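Leucine aminopeptidase A1, chloroplastic (Solanum lycopersicum, PDB 5D8N) removes N-terminal amino acids, preferably leucine, from peptides as a magnesium-dependent homohexameric aminopeptidase of the M17 family, and also acts as a chaperone. Local coordinates at residues A[384-389]-A[471-476]; A[412-417]-A[478-483]; A[363-368]-A[379-384]; A[302-307]-A[323-328]. The protein carries 1 engineered substitution. All blocks are in the same frame, centred on the assembly; numbering follows the deposited sequence.

Contact 1. Residues A[384-389]-A[471-476]; sequences TDAEGR and INTGPG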
# COMPACT_ATOMS: atom_id res chain seq x y z
N THR A 384 9.31 -8.95 -14.32
CA THR A 384 8.87 -8.64 -15.67
C THR A 384 8.69 -7.15 -15.98
O THR A 384 8.50 -6.77 -17.13
CB THR A 384 7.56 -9.37 -16.02
OG1 THR A 384 6.57 -9.06 -15.04
CG2 THR A 384 7.80 -10.89 -16.09
N ASP A 385 8.96 -6.30 -14.99
CA ASP A 385 9.02 -4.87 -15.21
C ASP A 385 10.42 -4.40 -15.60
O ASP A 385 10.63 -3.23 -15.91
CB ASP A 385 8.59 -4.13 -13.94
CG ASP A 385 7.09 -4.22 -13.67
OD1 ASP A 385 6.30 -4.61 -14.56
OD2 ASP A 385 6.72 -3.94 -12.51
N ALA A 386 11.39 -5.32 -15.59
CA ALA A 386 12.72 -5.00 -16.06
C ALA A 386 13.14 -5.83 -17.27
O ALA A 386 14.22 -6.42 -17.30
CB ALA A 386 13.72 -5.15 -14.92
N GLU A 387 12.31 -5.83 -18.30
CA GLU A 387 12.56 -6.65 -19.48
C GLU A 387 13.39 -5.92 -20.53
O GLU A 387 14.00 -6.54 -21.39
CB GLU A 387 11.24 -7.15 -20.06
CG GLU A 387 10.57 -8.18 -19.15
CD GLU A 387 9.34 -8.87 -19.74
OE1 GLU A 387 8.99 -8.65 -20.92
OE2 GLU A 387 8.72 -9.66 -18.99
N GLY A 388 13.42 -4.60 -20.44
CA GLY A 388 14.19 -3.83 -21.39
C GLY A 388 15.66 -4.25 -21.47
O GLY A 388 16.23 -4.36 -22.56
N ARG A 389 16.26 -4.52 -20.31
CA ARG A 389 17.65 -4.90 -20.25
C ARG A 389 17.90 -6.22 -20.93
O ARG A 389 18.99 -6.43 -21.43
CB ARG A 389 18.17 -4.95 -18.82
CG ARG A 389 17.43 -5.93 -17.93
CD ARG A 389 17.82 -5.73 -16.47
NE ARG A 389 17.28 -4.48 -15.97
CZ ARG A 389 17.51 -3.99 -14.75
NH1 ARG A 389 18.35 -4.58 -13.92
NH2 ARG A 389 16.99 -2.82 -14.42
N ILE A 471 20.03 -13.26 -12.15
CA ILE A 471 18.68 -12.75 -12.23
C ILE A 471 18.72 -11.43 -13.00
O ILE A 471 19.79 -10.87 -13.17
CB ILE A 471 18.05 -12.52 -10.84
CG1 ILE A 471 18.85 -11.50 -10.02
CG2 ILE A 471 17.91 -13.84 -10.08
CD1 ILE A 471 18.36 -11.31 -8.59
N ASN A 472 17.56 -10.90 -13.38
CA ASN A 472 17.51 -9.67 -14.14
C ASN A 472 17.34 -8.40 -13.30
O ASN A 472 17.78 -7.33 -13.72
CB ASN A 472 16.49 -9.74 -15.28
CG ASN A 472 15.06 -9.54 -14.80
OD1 ASN A 472 14.58 -10.26 -13.92
ND2 ASN A 472 14.34 -8.67 -15.48
N THR A 473 16.92 -8.54 -12.05
CA THR A 473 16.63 -7.38 -11.22
C THR A 473 17.11 -7.55 -9.79
O THR A 473 16.71 -8.48 -9.10
CB THR A 473 15.11 -7.16 -11.17
OG1 THR A 473 14.64 -6.94 -12.50
CG2 THR A 473 14.77 -5.97 -10.34
N GLY A 474 17.97 -6.64 -9.37
CA GLY A 474 18.54 -6.67 -8.03
C GLY A 474 17.69 -5.85 -7.08
O GLY A 474 16.60 -5.41 -7.44
N PRO A 475 18.14 -5.72 -5.83
CA PRO A 475 17.40 -4.90 -4.88
C PRO A 475 17.28 -3.41 -5.28
O PRO A 475 17.95 -2.94 -6.19
CB PRO A 475 18.18 -5.07 -3.58
CG PRO A 475 19.51 -5.61 -3.96
CD PRO A 475 19.38 -6.30 -5.29
N GLY A 476 16.31 -2.73 -4.71
CA GLY A 476 16.06 -1.33 -5.01
C GLY A 476 17.29 -0.48 -4.74
O GLY A 476 17.61 0.43 -5.51
O HOH W 1 18.95 -4.43 -10.90
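Ala386 meets the loop 471-476 with both its methyl group and its carbonyl. The methyl CB lies only 3.1 Å from Thr473 OG1, a snug approach that suits a small residue. Its carbonyl O accepts from Asn472 ND2 at 2.9 Å. That bond is bent (136° at the hydrogen): the donor sits well above the carbonyl plane, while Ala386 O lies almost in the amide plane of Asn472. The first torsion of Asn472 (chi1 79°) carries the amide to Ala386, and the second turns its plane so that Ala386 O lies in it. Asparagine suits the place because one amide can serve several partners: ND2 also reaches Asn383 O, so the nitrogen is shared by the carbonyls of Ala386 and Asn383.

Glu387 starts away from the loop; its side chain is about 5 Å from that of Asp305, another magnesium ligand. Glu387 binds both magnesium ions of the enzyme, and Asp385 binds one of them. They belong to the NTDAEGR signature of the M17 peptidases, residues 383-389 here.

Arg389, a predicted active-site residue, comes back to the loop. Its chain bends at chi3, bringing NH1 to 2.8 Å from Asn472 O, although the poor angle makes this a weak hydrogen bond. A water at the guanidinium edge, in its plane, accepts from Arg389 NH1 at 3.1 Å and from Gly474 N at 2.9 Å, which extends the arginine's grip along the loop.

The whole lies at the start of helix 388-401, with Phe486 and Leu487 of helix 479-488 against Arg389 and strand 378-380 packed beside Asn472.

Contact 2. Residues A[412-417]-A[478-483]; sequences TLTGAI and GGAITG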
# COMPACT_ATOMS: atom_id res chain seq x y z
N THR A 412 16.23 4.02 -21.08
CA THR A 412 15.42 4.36 -19.92
C THR A 412 15.32 3.13 -19.06
O THR A 412 14.39 2.33 -19.19
CB THR A 412 14.02 4.82 -20.38
OG1 THR A 412 13.46 3.86 -21.29
CG2 THR A 412 14.11 6.10 -21.11
N LEU A 413 16.36 2.87 -18.28
CA LEU A 413 16.50 1.58 -17.63
C LEU A 413 15.85 1.46 -16.26
O LEU A 413 15.26 0.45 -15.97
CB LEU A 413 17.96 1.17 -17.53
CG LEU A 413 18.12 -0.34 -17.60
CD1 LEU A 413 17.97 -0.81 -19.05
CD2 LEU A 413 19.47 -0.77 -17.05
N THR A 414 16.00 2.46 -15.39
CA THR A 414 15.55 2.33 -14.00
C THR A 414 14.83 3.59 -13.51
O THR A 414 15.16 4.71 -13.93
CB THR A 414 16.75 2.04 -13.06
OG1 THR A 414 17.64 3.17 -13.05
CG2 THR A 414 17.50 0.81 -13.52
N GLY A 415 13.90 3.43 -12.57
CA GLY A 415 13.42 4.56 -11.76
C GLY A 415 14.51 5.00 -10.79
O GLY A 415 14.55 6.13 -10.31
N ALA A 416 15.39 4.07 -10.42
CA ALA A 416 16.37 4.35 -9.39
C ALA A 416 17.26 5.52 -9.80
O ALA A 416 17.69 6.32 -8.95
CB ALA A 416 17.22 3.12 -9.14
N ILE A 417 17.61 5.59 -11.08
CA ILE A 417 18.50 6.69 -11.51
C ILE A 417 17.84 8.06 -11.36
O ILE A 417 18.51 9.02 -11.07
CB ILE A 417 19.01 6.51 -12.96
CG1 ILE A 417 20.22 7.39 -13.19
CG2 ILE A 417 17.92 6.84 -13.96
CD1 ILE A 417 21.42 7.01 -12.35
N GLY A 478 20.74 0.58 -5.01
CA GLY A 478 21.77 0.30 -5.99
C GLY A 478 21.28 -0.06 -7.39
O GLY A 478 22.02 -0.59 -8.19
N GLY A 479 19.98 0.06 -7.61
CA GLY A 479 19.29 -0.56 -8.75
C GLY A 479 19.81 -0.09 -10.11
O GLY A 479 19.85 -0.86 -11.07
N ALA A 480 20.26 1.16 -10.18
CA ALA A 480 20.82 1.66 -11.43
C ALA A 480 22.22 1.11 -11.66
O ALA A 480 22.59 0.86 -12.79
CB ALA A 480 20.86 3.17 -11.44
N ILE A 481 22.94 0.86 -10.57
CA ILE A 481 24.24 0.23 -10.64
C ILE A 481 24.16 -1.24 -11.06
O ILE A 481 24.92 -1.68 -11.93
CB ILE A 481 24.97 0.33 -9.30
CG1 ILE A 481 25.21 1.80 -8.96
CG2 ILE A 481 26.27 -0.46 -9.32
CD1 ILE A 481 25.70 2.03 -7.56
N THR A 482 23.30 -2.02 -10.41
CA THR A 482 23.17 -3.43 -10.78
C THR A 482 22.56 -3.59 -12.17
O THR A 482 22.89 -4.52 -12.91
CB THR A 482 22.35 -4.23 -9.76
OG1 THR A 482 21.09 -3.58 -9.51
CG2 THR A 482 23.13 -4.39 -8.45
N GLY A 483 21.77 -2.62 -12.61
CA GLY A 483 21.34 -2.58 -14.01
C GLY A 483 22.53 -2.49 -14.94
O GLY A 483 22.63 -3.24 -15.92
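Gly479, in the first turn of helix 479-488, lets the loop and helix start at 412-417 come close to the helix backbone. Thr414 CG2 approaches Gly479 O at 3.8 Å, and the Ala416 methyl lies alongside the same peptide, with CB 4.2 Å from Gly479 C. A residue without a side chain suits a place where another chain presses so directly on the main chain. Gly478, just before the helix, makes backbone hydrogen bonds to a second subunit, on whose Val419 Ala416 packs.

Ala480 has the largest share of the contact. Its CB is met by three neighbours: Thr414 OG1 at 3.6 Å, Ile417 CD1 at 4.0 Å and Ala416 CB at 4.3 Å. A methyl group is just large enough to touch them all, and CD1 gets there because Ile417 CG1 stands anti to its backbone N (chi1 -163°). The Thr414 hydroxyl does more than pack. It accepts from Ile417 N at 3.1 Å, a capping bond that ties up the first turn of helix 416-421, and it also bonds to Asp501 OD2.

This is the alpha/beta catalytic domain: 412-417 leaves the end of strand 406-411 in its mixed sheet, beside the parallel strand 496-501 that carries Asp501, and helix 479-488 packs across these ends.

One turn beyond Gly479, Gly483 again offers bare backbone. Leu413 CD2 rests there, 4.0 Å from Gly483 CA, while the leucine's other neighbours include His499 and Leu392. Gly483 also borders Arg389, the predicted active-site arginine, which touches Thr414 as well.

Contact 3. Residues A[363-368]-A[379-384]; sequences EGMRPG and IEVNNT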
# COMPACT_ATOMS: atom_id res chain seq x y z
N GLU A 363 1.13 -16.24 -25.30
CA GLU A 363 2.42 -16.52 -25.93
C GLU A 363 3.56 -15.83 -25.19
O GLU A 363 4.73 -16.02 -25.53
CB GLU A 363 2.42 -16.07 -27.40
CG GLU A 363 1.52 -16.89 -28.32
CD GLU A 363 0.11 -16.34 -28.44
OE1 GLU A 363 -0.21 -15.31 -27.78
OE2 GLU A 363 -0.68 -16.93 -29.23
N GLY A 364 3.25 -15.17 -24.08
CA GLY A 364 4.24 -14.34 -23.39
C GLY A 364 5.17 -15.06 -22.43
O GLY A 364 4.87 -16.15 -21.95
N MET A 365 6.26 -14.37 -22.09
CA MET A 365 7.17 -14.78 -21.02
C MET A 365 6.52 -14.60 -19.65
O MET A 365 5.79 -13.65 -19.45
CB MET A 365 8.47 -13.97 -21.11
CG MET A 365 9.47 -14.25 -20.01
SD MET A 365 11.08 -13.50 -20.33
CE MET A 365 10.67 -11.78 -20.50
N ARG A 366 6.76 -15.53 -18.74
CA ARG A 366 6.25 -15.45 -17.38
C ARG A 366 7.37 -15.01 -16.45
O ARG A 366 8.51 -15.37 -16.68
CB ARG A 366 5.77 -16.84 -16.92
CG ARG A 366 4.61 -17.44 -17.71
CD ARG A 366 4.77 -18.95 -17.84
NE ARG A 366 5.85 -19.24 -18.77
CZ ARG A 366 5.69 -19.47 -20.07
NH1 ARG A 366 4.50 -19.84 -20.52
NH2 ARG A 366 6.73 -19.33 -20.90
N PRO A 367 7.03 -14.41 -15.30
CA PRO A 367 8.05 -14.23 -14.30
C PRO A 367 8.59 -15.59 -13.91
O PRO A 367 7.79 -16.51 -13.77
CB PRO A 367 7.31 -13.55 -13.13
CG PRO A 367 5.86 -13.65 -13.43
CD PRO A 367 5.74 -13.83 -14.91
N GLY A 368 9.89 -15.67 -13.61
CA GLY A 368 10.54 -16.94 -13.27
C GLY A 368 11.14 -17.68 -14.46
O GLY A 368 11.98 -18.57 -14.31
N ILE A 379 19.46 -16.21 -17.92
CA ILE A 379 18.90 -15.16 -17.07
C ILE A 379 17.57 -15.59 -16.51
O ILE A 379 16.67 -15.96 -17.25
CB ILE A 379 18.67 -13.86 -17.87
CG1 ILE A 379 19.97 -13.42 -18.53
CG2 ILE A 379 18.13 -12.75 -16.98
CD1 ILE A 379 19.72 -12.69 -19.83
N GLU A 380 17.51 -15.64 -15.19
CA GLU A 380 16.24 -15.89 -14.52
C GLU A 380 15.47 -14.59 -14.37
O GLU A 380 15.95 -13.62 -13.79
CB GLU A 380 16.44 -16.51 -13.13
CG GLU A 380 15.14 -16.71 -12.37
CD GLU A 380 15.34 -17.29 -10.99
OE1 GLU A 380 16.44 -17.15 -10.38
OE2 GLU A 380 14.37 -17.98 -10.58
N VAL A 381 14.29 -14.55 -14.96
CA VAL A 381 13.58 -13.28 -15.04
C VAL A 381 12.73 -13.15 -13.79
O VAL A 381 11.58 -13.54 -13.78
CB VAL A 381 12.76 -13.19 -16.35
CG1 VAL A 381 11.99 -11.88 -16.39
CG2 VAL A 381 13.67 -13.30 -17.55
N ASN A 382 13.30 -12.60 -12.73
CA ASN A 382 12.56 -12.48 -11.48
C ASN A 382 11.61 -11.28 -11.48
O ASN A 382 10.73 -11.20 -10.61
CB ASN A 382 13.50 -12.38 -10.27
CG ASN A 382 14.37 -11.13 -10.32
OD1 ASN A 382 14.99 -10.85 -11.34
ND2 ASN A 382 14.56 -10.49 -9.18
N ASN A 383 11.76 -10.38 -12.45
CA ASN A 383 10.89 -9.20 -12.49
C ASN A 383 10.58 -8.81 -13.93
O ASN A 383 11.47 -8.34 -14.65
CB ASN A 383 11.59 -8.05 -11.78
CG ASN A 383 10.75 -6.79 -11.69
OD1 ASN A 383 9.53 -6.82 -11.74
ND2 ASN A 383 11.42 -5.66 -11.57
N THR A 384 9.31 -8.95 -14.32
CA THR A 384 8.87 -8.64 -15.67
C THR A 384 8.69 -7.15 -15.98
O THR A 384 8.50 -6.77 -17.13
CB THR A 384 7.56 -9.37 -16.02
OG1 THR A 384 6.57 -9.06 -15.04
CG2 THR A 384 7.80 -10.89 -16.09
O HOH W 2 12.79 -19.56 -11.89
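Gly368 and Val381 form the tight part of this contact. Gly368 N donates to Val381 O at 2.7 Å, a short and nearly straight bond (170° at the hydrogen) that approaches from somewhat outside the carbonyl plane. Gly368 takes a positive phi of 91°, a conformation easy for glycine. Beside the bond, Met365 and Val381 reach toward each other tip to tip, SD to CG2 at 3.8 Å. The methionine is suited to this because its chain runs extended from the backbone and bends only at the last torsion, and its sulfur is soft and polarisable. Leu390 of helix 388-401 touches both side chains.

The segments frame a beta hairpin: strands 370-372 and 378-380 run antiparallel, and Gly368 with Val381 stands just outside its open end, where Val381 O is bound as the strand gives way to loop. There Val381 is the centre of an inverse gamma turn, whose weak bond from Asn382 N to Glu380 O swings the chain round toward Thr384.

The looser side has no direct polar bond between the segments. Thr384 CG2 brushes the rigid Pro367 ring, 3.7 Å from Pro367 N and 3.8 Å from Pro367 CD, a contact of methyl against ring. On the hairpin side a water spans the gap, donating to Gly368 O at 2.7 Å and to Glu380 OE2 at 2.6 Å. Glu380 suits this place by having two oxygens to offer: OE1 bonds to Ser465, and OE2 also pairs with Lys323 of the third subunit, while Arg366 forms a salt bridge to Glu357 of that subunit.

Contact 4. Residues A[302-307]-A[323-328]; sequences LTFDSG and KNDMGG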
# COMPACT_ATOMS: atom_id res chain seq x y z
N LEU A 302 11.93 -0.60 -26.73
CA LEU A 302 10.58 -1.04 -26.38
C LEU A 302 9.63 0.11 -26.71
O LEU A 302 9.63 1.17 -26.06
CB LEU A 302 10.52 -1.40 -24.90
CG LEU A 302 10.91 -2.85 -24.62
CD1 LEU A 302 12.37 -3.06 -24.95
CD2 LEU A 302 10.66 -3.16 -23.15
N THR A 303 8.82 -0.13 -27.75
CA THR A 303 7.89 0.86 -28.24
C THR A 303 6.72 1.00 -27.27
O THR A 303 6.13 2.08 -27.10
CB THR A 303 7.36 0.48 -29.63
OG1 THR A 303 6.72 -0.80 -29.61
CG2 THR A 303 8.49 0.45 -30.63
N PHE A 304 6.52 -0.05 -26.49
CA PHE A 304 5.73 0.00 -25.27
C PHE A 304 6.30 -0.99 -24.26
O PHE A 304 6.61 -2.14 -24.59
CB PHE A 304 4.26 -0.36 -25.56
CG PHE A 304 3.40 -0.42 -24.33
CD1 PHE A 304 3.02 0.72 -23.66
CD2 PHE A 304 3.05 -1.65 -23.78
CE1 PHE A 304 2.37 0.66 -22.45
CE2 PHE A 304 2.38 -1.71 -22.57
CZ PHE A 304 2.05 -0.56 -21.89
N ASP A 305 6.32 -0.55 -23.00
CA ASP A 305 6.77 -1.38 -21.90
C ASP A 305 5.69 -1.61 -20.83
O ASP A 305 5.35 -0.69 -20.09
CB ASP A 305 8.01 -0.76 -21.26
CG ASP A 305 8.77 -1.74 -20.39
OD1 ASP A 305 8.18 -2.79 -20.03
OD2 ASP A 305 9.96 -1.45 -20.13
N SER A 306 5.17 -2.84 -20.81
CA SER A 306 4.12 -3.31 -19.88
C SER A 306 4.45 -3.08 -18.41
O SER A 306 3.54 -2.97 -17.59
CB SER A 306 3.89 -4.83 -20.05
OG SER A 306 2.72 -5.16 -20.79
N GLY A 307 5.73 -3.15 -18.06
CA GLY A 307 6.17 -2.84 -16.70
C GLY A 307 6.35 -1.37 -16.37
O GLY A 307 5.71 -0.50 -16.96
N LYS A 323 6.19 8.12 -19.83
CA LYS A 323 6.10 8.52 -21.23
C LYS A 323 7.48 8.56 -21.90
O LYS A 323 7.61 8.93 -23.06
CB LYS A 323 5.40 9.87 -21.30
CG LYS A 323 3.97 9.81 -20.75
CD LYS A 323 3.11 10.96 -21.23
CE LYS A 323 2.76 10.78 -22.70
NZ LYS A 323 2.12 12.01 -23.24
N ASN A 324 8.43 7.93 -21.21
CA ASN A 324 9.81 7.91 -21.64
C ASN A 324 10.20 6.70 -22.47
O ASN A 324 11.37 6.57 -22.84
CB ASN A 324 10.71 8.05 -20.40
CG ASN A 324 10.61 6.86 -19.46
OD1 ASN A 324 10.01 5.84 -19.81
ND2 ASN A 324 11.22 6.99 -18.28
N ASP A 325 9.26 5.78 -22.70
CA ASP A 325 9.50 4.57 -23.50
C ASP A 325 10.21 4.98 -24.79
O ASP A 325 9.87 6.01 -25.38
CB ASP A 325 8.19 3.87 -23.92
CG ASP A 325 7.58 3.04 -22.79
OD1 ASP A 325 8.26 2.90 -21.74
OD2 ASP A 325 6.43 2.55 -22.98
N MET A 326 11.24 4.21 -25.15
CA MET A 326 11.90 4.37 -26.44
C MET A 326 12.79 5.62 -26.55
O MET A 326 13.23 5.95 -27.64
CB MET A 326 10.81 4.40 -27.52
CG MET A 326 10.95 3.39 -28.64
SD MET A 326 9.84 4.15 -29.83
CE MET A 326 10.62 5.73 -30.10
N GLY A 327 13.01 6.34 -25.46
CA GLY A 327 13.88 7.51 -25.51
C GLY A 327 15.27 7.21 -26.04
O GLY A 327 15.91 8.05 -26.68
N GLY A 328 15.76 6.02 -25.71
CA GLY A 328 17.10 5.61 -26.07
C GLY A 328 17.17 5.37 -27.57
O GLY A 328 18.07 5.87 -28.25
O HOH W 3 12.04 1.76 -24.47
O HOH W 4 5.14 3.90 -25.10
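Asp325 thrusts its carboxylate into the corner that the chain makes at Thr303 and Phe304. Asp325 OD2 leads, 3.9 Å from Phe304 CD1, and the carboxylate plane stands nearly upright to the ring, 79° apart. The oxygen accepts from Asp305 N at 3.1 Å, with the donor coming from above the carboxylate plane and not within it. A water donates both to Asp325 OD2, at 2.8 Å, and to Thr303 O, so two partners hold the oxygen in place. Asp325 CG is anti to the carbonyl carbon, beside its own backbone N (chi1 -79°), which aims the group at the strand.

Met326 comes in next to it. Its thioether crosses the Thr303 methyl obliquely, SD to CG2 at 4.0 Å, and its CB and CG cover Leu302 O. Met326 sits with positive phi in the type II turn from Asn324 to Gly327 and serves as the N-cap position of helix 327-342. A second water joins the two chains here, donating to Leu302 O at 2.9 Å and accepting from Met326 N at 2.7 Å.

Asp305 has its CB 3.7 Å from Asp325 OD1. Its own OD1 accepts from Gly307 N, an Asx turn that fixes the carboxylate, and from Asn358 ND2.

Asp305 OD2 and Asp325 OD1, like charges, are 4.9 Å apart; Asp305 OD2 also has a long, weak ion pair with Lys300, itself a ligand of the first magnesium. Both aspartates bind that magnesium and Asp305 the second, so the gathered negative charge probably serves to hold cations, and the backbone and water bonds would help to preposition the oxygens.

Contacts 1 and 4 supply the acidic ligands of the two magnesium ions, and their centres lie 15 Å apart; Gly388 CA comes within 4.0 Å of Leu302 CD2. Contact 1 adjoins contact 2, with centres 9 Å apart, through Arg389, whose NH1 lies 3.6 Å from Gly483 CA. Contact 3 shares Thr384 with contact 1, and Asn382 ND2 reaches Thr473 O at 2.9 Å, so contact 3 braces the loop 471-476 of contact 1. Contact 2 reaches contact 4 where Thr412 CG2 meets Asn324 O. Contacts 3 and 4 do not touch within one chain, nearest atoms about 5 Å apart, but meet between subunits.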